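Local coordinates for protein putative oxidoreductase yhhX (Escherichia coli K-12, PDB 3F4L) that probably acts as an NAD(P)-dependent oxidoreductase of the Gfo/Idh/MocA family, possibly a scyllo-inositol dehydrogenase, at residues 198-203 with 207-212; 124-129 with 179-184; 55-60 with 82-87. All coordinates share one frame; numbering follows the deposited sequence.

Contact 1: residues 198-203 with 207-212; sequences RSLRNK and DDTFEA
Asp208 presents both carboxylate oxygens to Leu200 and Arg201, in the loop that follows strand 192-198. Its CG stands between the backbone N and the carbonyl carbon (chi1 61°), which carries both oxygens to the turn. Asp208 OD1 takes Leu200 N at 3.1 Å in a nearly straight bond (177°). Thr209 OG1 donates to Asp208 OD1 at 2.6 Å, from the opposite face of the carboxylate plane. OD2 receives Arg201 N through its syn lone pair. Arg201 NE forms a salt bridge with Asp208 OD2 at 3.0 Å, on the anti side and 32° out of the carboxylate plane. The bend of the arginine at chi3 turns NE toward this oxygen; NH1 goes on to Arg157 O. Water 1 also donates to OD2 and joins it to Asn202 N and to Ser199 OG, which hydrogen-bonds Asn205 O as well. Leu200 CD1 lies 3.4 Å from Thr209 OG1, the two side chains crossing at about a right angle. On the backbone, Arg198 N binds Thr209 O, and Arg198 O accepts from Asp208 N at 3.0 Å and weakly from Thr209 N. Asp208 and Thr209 thus face Arg198 as a classic beta bulge. Arg198 NE reaches Asp218 O of the second subunit. With four protein donors and a water on one buried carboxylate, Asp208 is probably ionised and fixes the shape of this strand-to-strand connection.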
ATOM      1  N   ARG A 198      10.418   9.619  -2.854  1.00 23.25           N
ATOM      2  CA  ARG A 198      10.810  10.650  -1.903  1.00 24.52           C
ATOM      3  C   ARG A 198      12.158  10.428  -1.210  1.00 23.11           C
ATOM      4  O   ARG A 198      12.649   9.303  -1.100  1.00 19.17           O
ATOM      5  CB  ARG A 198       9.718  10.805  -0.837  1.00 25.43           C
ATOM      6  CG  ARG A 198       8.332  10.479  -1.346  1.00 30.10           C
ATOM      7  CD  ARG A 198       7.220  11.179  -0.567  1.00 30.04           C
ATOM      8  NE  ARG A 198       7.061  10.757   0.824  1.00 32.01           N
ATOM      9  CZ  ARG A 198       6.730   9.529   1.221  1.00 32.24           C
ATOM     10  NH1 ARG A 198       6.529   8.564   0.335  1.00 30.77           N
ATOM     11  NH2 ARG A 198       6.564   9.275   2.514  1.00 32.11           N
ATOM     12  N   SER A 199      12.743  11.532  -0.749  1.00 22.98           N
ATOM     13  CA  SER A 199      14.012  11.529  -0.028  1.00 24.41           C
ATOM     14  C   SER A 199      13.649  12.024   1.372  1.00 22.16           C
ATOM     15  O   SER A 199      13.462  13.223   1.584  1.00 22.92           O
ATOM     16  CB  SER A 199      14.999  12.487  -0.700  1.00 25.21           C
ATOM     17  OG  SER A 199      16.229  12.497  -0.003  1.00 26.95           O
ATOM     18  N   LEU A 200      13.539  11.096   2.317  1.00 21.27           N
ATOM     19  CA  LEU A 200      13.127  11.419   3.681  1.00 21.32           C
ATOM     20  C   LEU A 200      14.196  11.630   4.748  1.00 20.46           C
ATOM     21  O   LEU A 200      14.091  12.543   5.559  1.00 21.26           O
ATOM     22  CB  LEU A 200      12.175  10.330   4.186  1.00 21.23           C
ATOM     23  CG  LEU A 200      10.853  10.131   3.443  1.00 20.40           C
ATOM     24  CD1 LEU A 200      10.152   8.894   4.001  1.00 21.19           C
ATOM     25  CD2 LEU A 200       9.975  11.357   3.597  1.00 20.65           C
ATOM     26  N   ARG A 201      15.200  10.761   4.778  1.00 19.56           N
ATOM     27  CA  ARG A 201      16.243  10.849   5.791  1.00 19.38           C
ATOM     28  C   ARG A 201      17.142  12.075   5.688  1.00 20.65           C
ATOM     29  O   ARG A 201      17.428  12.727   6.696  1.00 19.82           O
ATOM     30  CB  ARG A 201      17.099   9.587   5.757  1.00 20.70           C
ATOM     31  CG  ARG A 201      16.349   8.328   6.143  1.00 20.51           C
ATOM     32  CD  ARG A 201      17.255   7.124   6.035  1.00 20.53           C
ATOM     33  NE  ARG A 201      17.775   6.981   4.682  1.00 19.06           N
ATOM     34  CZ  ARG A 201      18.699   6.094   4.325  1.00 17.93           C
ATOM     35  NH1 ARG A 201      19.213   5.266   5.221  1.00 17.37           N
ATOM     36  NH2 ARG A 201      19.101   6.033   3.061  1.00 18.39           N
ATOM     37  N   ASN A 202      17.601  12.376   4.482  1.00 19.36           N
ATOM     38  CA  ASN A 202      18.469  13.530   4.269  1.00 20.65           C
ATOM     39  C   ASN A 202      18.093  14.179   2.953  1.00 20.24           C
ATOM     40  O   ASN A 202      18.380  13.633   1.886  1.00 21.80           O
ATOM     41  CB  ASN A 202      19.935  13.104   4.220  1.00 18.45           C
ATOM     42  CG  ASN A 202      20.877  14.290   4.209  1.00 17.78           C
ATOM     43  OD1 ASN A 202      20.549  15.342   3.662  1.00 19.84           O
ATOM     44  ND2 ASN A 202      22.062  14.123   4.802  1.00 15.58           N
ATOM     45  N   LYS A 203      17.460  15.344   3.027  1.00 23.01           N
ATOM     46  CA  LYS A 203      17.017  16.046   1.825  1.00 24.15           C
ATOM     47  C   LYS A 203      18.111  16.366   0.812  1.00 24.73           C
ATOM     48  O   LYS A 203      17.819  16.755  -0.317  1.00 25.00           O
ATOM     49  CB  LYS A 203      16.271  17.330   2.207  1.00 26.78           C
ATOM     50  CG  LYS A 203      14.817  17.105   2.603  1.00 29.17           C
ATOM     51  CD  LYS A 203      14.041  16.463   1.465  1.00 32.39           C
ATOM     52  CE  LYS A 203      12.566  16.296   1.795  1.00 36.52           C
ATOM     53  NZ  LYS A 203      12.316  15.395   2.958  1.00 36.53           N
ATOM     54  N   ASP A 207      16.632   9.868  -3.706  1.00 23.66           N
ATOM     55  CA  ASP A 207      15.520   9.178  -3.054  1.00 21.32           C
ATOM     56  C   ASP A 207      15.924   7.934  -2.258  1.00 19.85           C
ATOM     57  O   ASP A 207      16.813   7.183  -2.660  1.00 18.41           O
ATOM     58  CB  ASP A 207      14.484   8.770  -4.096  1.00 22.50           C
ATOM     59  CG  ASP A 207      14.989   7.673  -5.020  1.00 24.93           C
ATOM     60  OD1 ASP A 207      15.811   7.971  -5.918  1.00 20.27           O
ATOM     61  OD2 ASP A 207      14.570   6.507  -4.836  1.00 24.63           O
ATOM     62  N   ASP A 208      15.255   7.722  -1.129  1.00 18.46           N
ATOM     63  CA  ASP A 208      15.505   6.558  -0.277  1.00 20.43           C
ATOM     64  C   ASP A 208      14.177   5.901   0.062  1.00 20.43           C
ATOM     65  O   ASP A 208      14.105   4.996   0.894  1.00 20.66           O
ATOM     66  CB  ASP A 208      16.201   6.972   1.026  1.00 20.73           C
ATOM     67  CG  ASP A 208      15.371   7.943   1.854  1.00 23.53           C
ATOM     68  OD1 ASP A 208      14.189   8.186   1.518  1.00 21.13           O
ATOM     69  OD2 ASP A 208      15.908   8.462   2.853  1.00 20.61           O
ATOM     70  N   THR A 209      13.130   6.366  -0.602  1.00 20.28           N
ATOM     71  CA  THR A 209      11.781   5.879  -0.371  1.00 19.41           C
ATOM     72  C   THR A 209      11.019   5.883  -1.690  1.00 18.99           C
ATOM     73  O   THR A 209      11.068   6.867  -2.427  1.00 18.68           O
ATOM     74  CB  THR A 209      11.046   6.818   0.597  1.00 21.29           C
ATOM     75  OG1 THR A 209      11.871   7.049   1.744  1.00 18.35           O
ATOM     76  CG2 THR A 209       9.707   6.221   1.026  1.00 19.62           C
ATOM     77  N   PHE A 210      10.330   4.789  -1.994  1.00 15.14           N
ATOM     78  CA  PHE A 210       9.559   4.742  -3.219  1.00 15.92           C
ATOM     79  C   PHE A 210       8.460   3.706  -3.195  1.00 15.02           C
ATOM     80  O   PHE A 210       8.502   2.744  -2.430  1.00 14.89           O
ATOM     81  CB  PHE A 210      10.464   4.484  -4.436  1.00 15.86           C
ATOM     82  CG  PHE A 210      10.994   3.077  -4.532  1.00 14.18           C
ATOM     83  CD1 PHE A 210      12.272   2.765  -4.086  1.00 15.36           C
ATOM     84  CD2 PHE A 210      10.215   2.064  -5.076  1.00 17.78           C
ATOM     85  CE1 PHE A 210      12.766   1.468  -4.181  1.00 16.80           C
ATOM     86  CE2 PHE A 210      10.700   0.759  -5.174  1.00 15.97           C
ATOM     87  CZ  PHE A 210      11.973   0.460  -4.728  1.00 17.75           C
ATOM     88  N   GLU A 211       7.463   3.936  -4.037  1.00 15.95           N
ATOM     89  CA  GLU A 211       6.357   3.013  -4.208  1.00 16.10           C
ATOM     90  C   GLU A 211       5.946   3.137  -5.665  1.00 17.52           C
ATOM     91  O   GLU A 211       5.562   4.213  -6.123  1.00 18.19           O
ATOM     92  CB  GLU A 211       5.162   3.359  -3.318  1.00 21.00           C
ATOM     93  CG  GLU A 211       4.021   2.348  -3.489  1.00 21.46           C
ATOM     94  CD  GLU A 211       2.808   2.640  -2.626  1.00 29.30           C
ATOM     95  OE1 GLU A 211       2.981   3.102  -1.474  1.00 31.17           O
ATOM     96  OE2 GLU A 211       1.674   2.384  -3.096  1.00 30.68           O
ATOM     97  N   ALA A 212       6.070   2.042  -6.400  1.00 17.08           N
ATOM     98  CA  ALA A 212       5.687   2.025  -7.796  1.00 17.96           C
ATOM     99  C   ALA A 212       4.495   1.096  -7.898  1.00 18.08           C
ATOM    100  O   ALA A 212       4.489   0.014  -7.316  1.00 18.70           O
ATOM    101  CB  ALA A 212       6.833   1.518  -8.661  1.00 15.39           C
TER
HETATM  102  O   HOH W   1      17.449  10.599   2.241  1.00 21.98           O

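Contact 2: residues 124-129 with 179-184; sequences NRRFDS and TMDQII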
ATOM      1  N   ASN A 124      19.205 -12.211 -10.215  1.00 15.67           N
ATOM      2  CA  ASN A 124      19.240 -13.333  -9.290  1.00 16.28           C
ATOM      3  C   ASN A 124      18.055 -13.392  -8.329  1.00 16.10           C
ATOM      4  O   ASN A 124      17.724 -14.463  -7.830  1.00 15.70           O
ATOM      5  CB  ASN A 124      20.560 -13.321  -8.498  1.00 14.89           C
ATOM      6  CG  ASN A 124      20.760 -12.040  -7.686  1.00 16.82           C
ATOM      7  OD1 ASN A 124      20.649 -10.936  -8.205  1.00 19.85           O
ATOM      8  ND2 ASN A 124      21.074 -12.196  -6.404  1.00 18.14           N
ATOM      9  N   ARG A 125      17.402 -12.264  -8.070  1.00 15.27           N
ATOM     10  CA  ARG A 125      16.281 -12.288  -7.132  1.00 16.87           C
ATOM     11  C   ARG A 125      15.042 -12.984  -7.693  1.00 16.52           C
ATOM     12  O   ARG A 125      13.992 -13.064  -7.038  1.00 16.18           O
ATOM     13  CB  ARG A 125      15.958 -10.867  -6.639  1.00 19.15           C
ATOM     14  CG  ARG A 125      17.182 -10.177  -6.002  1.00 23.02           C
ATOM     15  CD  ARG A 125      16.821  -9.186  -4.889  1.00 25.83           C
ATOM     16  NE  ARG A 125      16.484  -9.898  -3.663  1.00 29.38           N
ATOM     17  CZ  ARG A 125      17.195  -9.860  -2.539  1.00 26.86           C
ATOM     18  NH1 ARG A 125      18.295  -9.129  -2.452  1.00 25.94           N
ATOM     19  NH2 ARG A 125      16.814 -10.591  -1.509  1.00 28.25           N
ATOM     20  N   ARG A 126      15.168 -13.503  -8.908  1.00 15.94           N
ATOM     21  CA  ARG A 126      14.075 -14.248  -9.501  1.00 17.88           C
ATOM     22  C   ARG A 126      14.124 -15.610  -8.842  1.00 16.03           C
ATOM     23  O   ARG A 126      13.220 -16.424  -8.990  1.00 16.36           O
ATOM     24  CB  ARG A 126      14.267 -14.389 -11.010  1.00 17.27           C
ATOM     25  CG  ARG A 126      13.948 -13.107 -11.752  1.00 20.65           C
ATOM     26  CD  ARG A 126      13.836 -13.330 -13.247  1.00 21.06           C
ATOM     27  NE  ARG A 126      13.483 -12.090 -13.928  1.00 19.23           N
ATOM     28  CZ  ARG A 126      13.020 -12.035 -15.172  1.00 18.87           C
ATOM     29  NH1 ARG A 126      12.859 -13.153 -15.862  1.00 15.88           N
ATOM     30  NH2 ARG A 126      12.704 -10.869 -15.715  1.00 20.78           N
ATOM     31  N   PHE A 127      15.201 -15.848  -8.105  1.00 16.35           N
ATOM     32  CA  PHE A 127      15.362 -17.107  -7.410  1.00 17.27           C
ATOM     33  C   PHE A 127      15.413 -16.925  -5.895  1.00 15.70           C
ATOM     34  O   PHE A 127      16.013 -17.729  -5.196  1.00 18.66           O
ATOM     35  CB  PHE A 127      16.609 -17.837  -7.931  1.00 14.16           C
ATOM     36  CG  PHE A 127      16.553 -18.120  -9.402  1.00 14.83           C
ATOM     37  CD1 PHE A 127      15.575 -18.969  -9.919  1.00 15.89           C
ATOM     38  CD2 PHE A 127      17.418 -17.485 -10.282  1.00 15.17           C
ATOM     39  CE1 PHE A 127      15.456 -19.175 -11.292  1.00 17.49           C
ATOM     40  CE2 PHE A 127      17.307 -17.683 -11.666  1.00 15.74           C
ATOM     41  CZ  PHE A 127      16.323 -18.529 -12.169  1.00 15.59           C
ATOM     42  N   ASP A 128      14.793 -15.850  -5.403  1.00 16.23           N
ATOM     43  CA  ASP A 128      14.695 -15.598  -3.963  1.00 15.63           C
ATOM     44  C   ASP A 128      13.590 -16.535  -3.481  1.00 17.01           C
ATOM     45  O   ASP A 128      12.558 -16.669  -4.148  1.00 17.04           O
ATOM     46  CB  ASP A 128      14.277 -14.151  -3.673  1.00 13.75           C
ATOM     47  CG  ASP A 128      15.457 -13.255  -3.347  1.00 16.34           C
ATOM     48  OD1 ASP A 128      16.566 -13.783  -3.067  1.00 14.65           O
ATOM     49  OD2 ASP A 128      15.271 -12.018  -3.347  1.00 17.32           O
ATOM     50  N   SER A 129      13.795 -17.181  -2.334  1.00 15.08           N
ATOM     51  CA  SER A 129      12.802 -18.117  -1.808  1.00 15.46           C
ATOM     52  C   SER A 129      11.440 -17.480  -1.549  1.00 14.93           C
ATOM     53  O   SER A 129      10.416 -18.090  -1.822  1.00 15.72           O
ATOM     54  CB  SER A 129      13.304 -18.776  -0.516  1.00 12.24           C
ATOM     55  OG  SER A 129      13.568 -17.806   0.464  1.00 12.35           O
ATOM     56  N   THR A 179      13.013  -5.566  -7.420  1.00 16.43           N
ATOM     57  CA  THR A 179      11.641  -5.832  -7.058  1.00 16.21           C
ATOM     58  C   THR A 179      10.690  -5.666  -8.238  1.00 16.32           C
ATOM     59  O   THR A 179       9.762  -6.454  -8.389  1.00 14.14           O
ATOM     60  CB  THR A 179      11.228  -4.966  -5.855  1.00 17.49           C
ATOM     61  OG1 THR A 179      11.509  -3.588  -6.121  1.00 16.39           O
ATOM     62  CG2 THR A 179      12.010  -5.403  -4.620  1.00 15.92           C
HETATM   63  N   MSE A 180      10.927  -4.675  -9.096  1.00 16.90           N
HETATM   64  CA  MSE A 180      10.053  -4.498 -10.257  1.00 19.21           C
HETATM   65  C   MSE A 180      10.281  -5.618 -11.267  1.00 17.12           C
HETATM   66  O   MSE A 180       9.353  -6.040 -11.949  1.00 17.53           O
HETATM   67  CB  MSE A 180      10.275  -3.136 -10.933  1.00 18.79           C
HETATM   68  CG  MSE A 180       9.748  -1.944 -10.138  1.00 25.49           C
HETATM   69 SE   MSE A 180       9.277  -0.470 -11.329  0.96 35.36          SE
HETATM   70  CE  MSE A 180      11.040  -0.109 -12.032  1.00 31.99           C
ATOM     71  N   ASP A 181      11.521  -6.089 -11.370  1.00 16.68           N
ATOM     72  CA  ASP A 181      11.841  -7.186 -12.282  1.00 16.93           C
ATOM     73  C   ASP A 181      11.026  -8.432 -11.916  1.00 15.42           C
ATOM     74  O   ASP A 181      10.545  -9.149 -12.794  1.00 13.61           O
ATOM     75  CB  ASP A 181      13.326  -7.533 -12.219  1.00 16.68           C
ATOM     76  CG  ASP A 181      13.658  -8.785 -13.004  1.00 20.89           C
ATOM     77  OD1 ASP A 181      13.703  -8.717 -14.257  1.00 25.41           O
ATOM     78  OD2 ASP A 181      13.856  -9.841 -12.367  1.00 23.83           O
ATOM     79  N   GLN A 182      10.869  -8.688 -10.619  1.00 14.25           N
ATOM     80  CA  GLN A 182      10.092  -9.850 -10.180  1.00 14.00           C
ATOM     81  C   GLN A 182       8.645  -9.718 -10.659  1.00 15.08           C
ATOM     82  O   GLN A 182       8.057 -10.678 -11.152  1.00 13.87           O
ATOM     83  CB  GLN A 182      10.106  -9.957  -8.654  1.00 14.21           C
ATOM     84  CG  GLN A 182      11.468 -10.260  -8.062  1.00 11.18           C
ATOM     85  CD  GLN A 182      11.444 -10.335  -6.544  1.00 14.79           C
ATOM     86  OE1 GLN A 182      10.811  -9.516  -5.889  1.00 13.30           O
ATOM     87  NE2 GLN A 182      12.164 -11.312  -5.978  1.00 12.06           N
ATOM     88  N   ILE A 183       8.069  -8.526 -10.507  1.00 14.91           N
ATOM     89  CA  ILE A 183       6.683  -8.311 -10.925  1.00 15.27           C
ATOM     90  C   ILE A 183       6.573  -8.463 -12.439  1.00 16.30           C
ATOM     91  O   ILE A 183       5.649  -9.098 -12.954  1.00 14.53           O
ATOM     92  CB  ILE A 183       6.168  -6.898 -10.503  1.00 14.96           C
ATOM     93  CG1 ILE A 183       6.145  -6.782  -8.980  1.00 16.58           C
ATOM     94  CG2 ILE A 183       4.777  -6.655 -11.068  1.00 15.24           C
ATOM     95  CD1 ILE A 183       5.415  -7.946  -8.279  1.00 16.73           C
ATOM     96  N   ILE A 184       7.528  -7.886 -13.152  1.00 17.27           N
ATOM     97  CA  ILE A 184       7.527  -7.970 -14.604  1.00 17.66           C
ATOM     98  C   ILE A 184       7.654  -9.425 -15.083  1.00 16.67           C
ATOM     99  O   ILE A 184       6.997  -9.823 -16.043  1.00 15.93           O
ATOM    100  CB  ILE A 184       8.664  -7.079 -15.189  1.00 16.88           C
ATOM    101  CG1 ILE A 184       8.285  -5.603 -15.006  1.00 16.14           C
ATOM    102  CG2 ILE A 184       8.911  -7.407 -16.640  1.00 16.55           C
ATOM    103  CD1 ILE A 184       9.426  -4.636 -15.183  1.00 18.08           C
TER
HETATM  104  O   HOH W   2      12.695 -11.249  -3.045  1.00 24.48           O
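The guanidinium of Arg126 meets the carboxylate of Asp181 edge on, with Asp181 CG in its plane. The two planes are 25° apart. The grip is side-on and uses two nitrogens. Arg126 NE gives its hydrogen to Asp181 OD2 at 2.8 Å, almost straight (172°) and in the guanidinium plane. Arg126 NH2 gives one to Asp181 OD1, also at 2.8 Å. Both oxygens are met on their syn sides. The Arg126 chain runs extended from CG to NE and reaches across to helix 171-187. Asp181 has CG anti to the backbone N, which points the carboxylate off the helix at the arginine. Arg126 NH2 has a second acidic partner, Glu321 of helix 319-331.

The other flat group is the amide of Gln182. At its edge Gln182 NE2 donates to Arg125 O at 2.7 Å, with the oxygen close to the amide plane. The donor lies above the carbonyl plane of Arg125, not on a lone pair. Water 2 accepts from Gln182 NE2 at 3.0 Å and donates to Asp128 OD2. It bridges the amide and the Asp128 carboxylate, whose planes are 79° apart. Asp128 OD1 goes to Tyr298 OH.

The contact joins the loop after strand 119-121, the last strand of the Rossmann sheet, to a helix of the C-terminal alpha/beta domain. It lies near the centre of the chain. The ion pair and the amide bond are set on successive residues of each segment and fix the loop at two points. Arg126 is shared between two acids, Asp181 and Glu321. This sets the position of its guanidinium and ties the loop to helices 171-187 and 319-331 together.

Contact 3: residues 55-60 with 82-87; sequences SDLDEV and AKRALE
Arg84 leaves helix 78-87 toward the start of helix 58-61, where it meets Leu57 and Asp58. Its CB points at the segment 55-60. The chain runs straight from CB through CG to CD, and these carbons carry the guanidinium across to segment 55-60. A bend at chi3 (60°) sets NE and the flat end of the side chain. Arg84 CZ is the first atom to make contact, 3.9 Å from Leu57 CD2. Arg84 NH1 is just as far from Leu57 CD2, at 3.9 Å. Arg84 NH2 lies 4.0 Å from Leu57 CD2. The methyl therefore sits over one face of the guanidinium, offset toward the rim. Leu57 presents it with its CG anti to the backbone N (chi1 -176°), and the two side chains meet obliquely.

NH2 is also the atom closest to Asp58. Asp58 OD1 lies 4.1 Å from Arg84 NH2, at the edge of the guanidinium and near its plane. That is beyond a salt bridge. The carboxylate and guanidinium planes are 54° apart.

On the loop before helix 58-61, Asp56 OD1 accepts weakly from Asp58 N as a capping bond. Leu57 also packs on Ile8 and Phe35, in strands 3-8 and 29-35 of the parallel sheet. Helix 78-87 rests on strand 91-94 and on helix 102-115. The contact thus joins two helices of the Rossmann domain at its outer surface. The methyl is covered by a flat cation, and the nearby acid probably adds a mild attraction. It is a loose contact of van der Waals packing and long-range charge rather than a directed polar bond.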
ATOM      1  N   SER A  55      45.161  -7.740 -15.418  1.00 21.44           N
ATOM      2  CA  SER A  55      44.780  -6.350 -15.599  1.00 24.11           C
ATOM      3  C   SER A  55      44.810  -6.021 -17.087  1.00 25.59           C
ATOM      4  O   SER A  55      44.692  -4.862 -17.484  1.00 25.30           O
ATOM      5  CB  SER A  55      45.725  -5.431 -14.830  1.00 25.17           C
ATOM      6  OG  SER A  55      45.488  -5.542 -13.437  1.00 26.03           O
ATOM      7  N   ASP A  56      44.975  -7.061 -17.900  1.00 27.34           N
ATOM      8  CA  ASP A  56      44.991  -6.932 -19.353  1.00 29.71           C
ATOM      9  C   ASP A  56      43.692  -7.564 -19.850  1.00 28.75           C
ATOM     10  O   ASP A  56      43.564  -8.788 -19.906  1.00 28.02           O
ATOM     11  CB  ASP A  56      46.210  -7.663 -19.933  1.00 31.90           C
ATOM     12  CG  ASP A  56      46.210  -7.706 -21.455  1.00 34.30           C
ATOM     13  OD1 ASP A  56      45.373  -7.021 -22.088  1.00 35.54           O
ATOM     14  OD2 ASP A  56      47.063  -8.430 -22.017  1.00 35.72           O
ATOM     15  N   LEU A  57      42.729  -6.719 -20.202  1.00 29.13           N
ATOM     16  CA  LEU A  57      41.434  -7.199 -20.656  1.00 30.58           C
ATOM     17  C   LEU A  57      41.531  -8.028 -21.929  1.00 31.13           C
ATOM     18  O   LEU A  57      40.792  -8.992 -22.101  1.00 28.87           O
ATOM     19  CB  LEU A  57      40.486  -6.014 -20.853  1.00 30.61           C
ATOM     20  CG  LEU A  57      39.029  -6.299 -21.239  1.00 32.56           C
ATOM     21  CD1 LEU A  57      38.470  -7.470 -20.445  1.00 30.82           C
ATOM     22  CD2 LEU A  57      38.210  -5.051 -20.997  1.00 30.75           C
ATOM     23  N   ASP A  58      42.453  -7.671 -22.817  1.00 34.14           N
ATOM     24  CA  ASP A  58      42.599  -8.417 -24.060  1.00 35.83           C
ATOM     25  C   ASP A  58      42.938  -9.886 -23.821  1.00 36.60           C
ATOM     26  O   ASP A  58      42.491 -10.756 -24.571  1.00 35.46           O
ATOM     27  CB  ASP A  58      43.648  -7.760 -24.959  1.00 38.75           C
ATOM     28  CG  ASP A  58      43.140  -6.476 -25.586  1.00 40.14           C
ATOM     29  OD1 ASP A  58      42.017  -6.491 -26.132  1.00 41.40           O
ATOM     30  OD2 ASP A  58      43.855  -5.456 -25.541  1.00 42.01           O
ATOM     31  N   GLU A  59      43.717 -10.157 -22.776  1.00 36.46           N
ATOM     32  CA  GLU A  59      44.093 -11.526 -22.427  1.00 38.61           C
ATOM     33  C   GLU A  59      42.863 -12.376 -22.112  1.00 36.74           C
ATOM     34  O   GLU A  59      42.925 -13.607 -22.111  1.00 37.55           O
ATOM     35  CB  GLU A  59      45.025 -11.529 -21.216  1.00 41.84           C
ATOM     36  CG  GLU A  59      46.495 -11.380 -21.560  1.00 44.84           C
ATOM     37  CD  GLU A  59      47.354 -11.185 -20.327  1.00 46.92           C
ATOM     38  OE1 GLU A  59      47.075 -11.853 -19.307  1.00 46.15           O
ATOM     39  OE2 GLU A  59      48.305 -10.371 -20.383  1.00 47.72           O
ATOM     40  N   VAL A  60      41.749 -11.710 -21.831  1.00 34.32           N
ATOM     41  CA  VAL A  60      40.510 -12.412 -21.524  1.00 31.96           C
ATOM     42  C   VAL A  60      39.631 -12.501 -22.771  1.00 31.05           C
ATOM     43  O   VAL A  60      39.203 -13.586 -23.166  1.00 30.81           O
ATOM     44  CB  VAL A  60      39.710 -11.694 -20.409  1.00 29.40           C
ATOM     45  CG1 VAL A  60      38.442 -12.462 -20.122  1.00 29.84           C
ATOM     46  CG2 VAL A  60      40.557 -11.570 -19.144  1.00 29.28           C
ATOM     47  N   ALA A  82      30.396  -4.442 -21.909  1.00 19.08           N
ATOM     48  CA  ALA A  82      29.467  -5.382 -22.536  1.00 19.40           C
ATOM     49  C   ALA A  82      29.619  -5.356 -24.054  1.00 19.85           C
ATOM     50  O   ALA A  82      29.678  -6.400 -24.695  1.00 21.84           O
ATOM     51  CB  ALA A  82      28.030  -5.037 -22.151  1.00 15.63           C
ATOM     52  N   LYS A  83      29.672  -4.155 -24.622  1.00 22.78           N
ATOM     53  CA  LYS A  83      29.823  -3.994 -26.067  1.00 23.93           C
ATOM     54  C   LYS A  83      31.151  -4.579 -26.548  1.00 22.82           C
ATOM     55  O   LYS A  83      31.222  -5.197 -27.611  1.00 23.00           O
ATOM     56  CB  LYS A  83      29.749  -2.513 -26.450  1.00 25.23           C
ATOM     57  CG  LYS A  83      29.800  -2.254 -27.958  1.00 27.68           C
ATOM     58  CD  LYS A  83      29.602  -0.778 -28.260  1.00 32.50           C
ATOM     59  CE  LYS A  83      29.643  -0.505 -29.752  1.00 34.70           C
ATOM     60  NZ  LYS A  83      29.331   0.928 -30.018  1.00 37.50           N
ATOM     61  N   ARG A  84      32.208  -4.377 -25.768  1.00 23.50           N
ATOM     62  CA  ARG A  84      33.511  -4.904 -26.147  1.00 21.67           C
ATOM     63  C   ARG A  84      33.502  -6.425 -26.105  1.00 20.59           C
ATOM     64  O   ARG A  84      34.051  -7.076 -26.995  1.00 20.75           O
ATOM     65  CB  ARG A  84      34.600  -4.343 -25.232  1.00 25.36           C
ATOM     66  CG  ARG A  84      34.948  -2.894 -25.527  1.00 27.01           C
ATOM     67  CD  ARG A  84      36.097  -2.418 -24.665  1.00 32.02           C
ATOM     68  NE  ARG A  84      37.313  -3.205 -24.874  1.00 36.79           N
ATOM     69  CZ  ARG A  84      38.456  -2.977 -24.237  1.00 39.21           C
ATOM     70  NH1 ARG A  84      38.531  -1.990 -23.352  1.00 40.55           N
ATOM     71  NH2 ARG A  84      39.527  -3.719 -24.489  1.00 42.07           N
ATOM     72  N   ALA A  85      32.863  -6.995 -25.084  1.00 17.78           N
ATOM     73  CA  ALA A  85      32.790  -8.448 -24.969  1.00 17.68           C
ATOM     74  C   ALA A  85      31.999  -9.028 -26.143  1.00 17.14           C
ATOM     75  O   ALA A  85      32.411 -10.010 -26.748  1.00 16.78           O
ATOM     76  CB  ALA A  85      32.145  -8.845 -23.649  1.00 15.30           C
ATOM     77  N   LEU A  86      30.868  -8.420 -26.480  1.00 17.78           N
ATOM     78  CA  LEU A  86      30.077  -8.931 -27.597  1.00 20.33           C
ATOM     79  C   LEU A  86      30.853  -8.867 -28.921  1.00 21.43           C
ATOM     80  O   LEU A  86      30.753  -9.774 -29.753  1.00 21.88           O
ATOM     81  CB  LEU A  86      28.766  -8.153 -27.738  1.00 19.81           C
ATOM     82  CG  LEU A  86      27.747  -8.393 -26.625  1.00 21.02           C
ATOM     83  CD1 LEU A  86      26.571  -7.443 -26.793  1.00 20.57           C
ATOM     84  CD2 LEU A  86      27.292  -9.850 -26.654  1.00 21.45           C
ATOM     85  N   GLU A  87      31.624  -7.800 -29.114  1.00 22.80           N
ATOM     86  CA  GLU A  87      32.400  -7.654 -30.343  1.00 23.81           C
ATOM     87  C   GLU A  87      33.513  -8.695 -30.403  1.00 24.76           C
ATOM     88  O   GLU A  87      33.991  -9.041 -31.489  1.00 25.71           O
ATOM     89  CB  GLU A  87      32.972  -6.232 -30.443  1.00 26.81           C
ATOM     90  CG  GLU A  87      31.881  -5.165 -30.408  1.00 30.61           C
ATOM     91  CD  GLU A  87      32.410  -3.742 -30.398  1.00 33.94           C
ATOM     92  OE1 GLU A  87      33.435  -3.477 -29.735  1.00 37.42           O
ATOM     93  OE2 GLU A  87      31.780  -2.875 -31.042  1.00 36.65           O
TER

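How the contacts relate
From the N terminus, contact 3 closes first. It brings residues 55-60 and 82-87 together around strand 66-71 and stays inside the Rossmann domain. The chain then finishes the parallel sheet and reaches 124-129. Contact 2 closes the long loop from there to 179-184 and ties the end of that domain to helix 171-187. Contact 1 comes last and is the most local, a short loop connecting two neighbouring antiparallel strands of the mixed sheet. The three follow in series; none nests or crosses. Contacts 1 and 2 touch where Ala212 CB packs on Met180 SE at 4.1 Å. Contact 3 lies apart, its centre about 29 Å from that of contact 2.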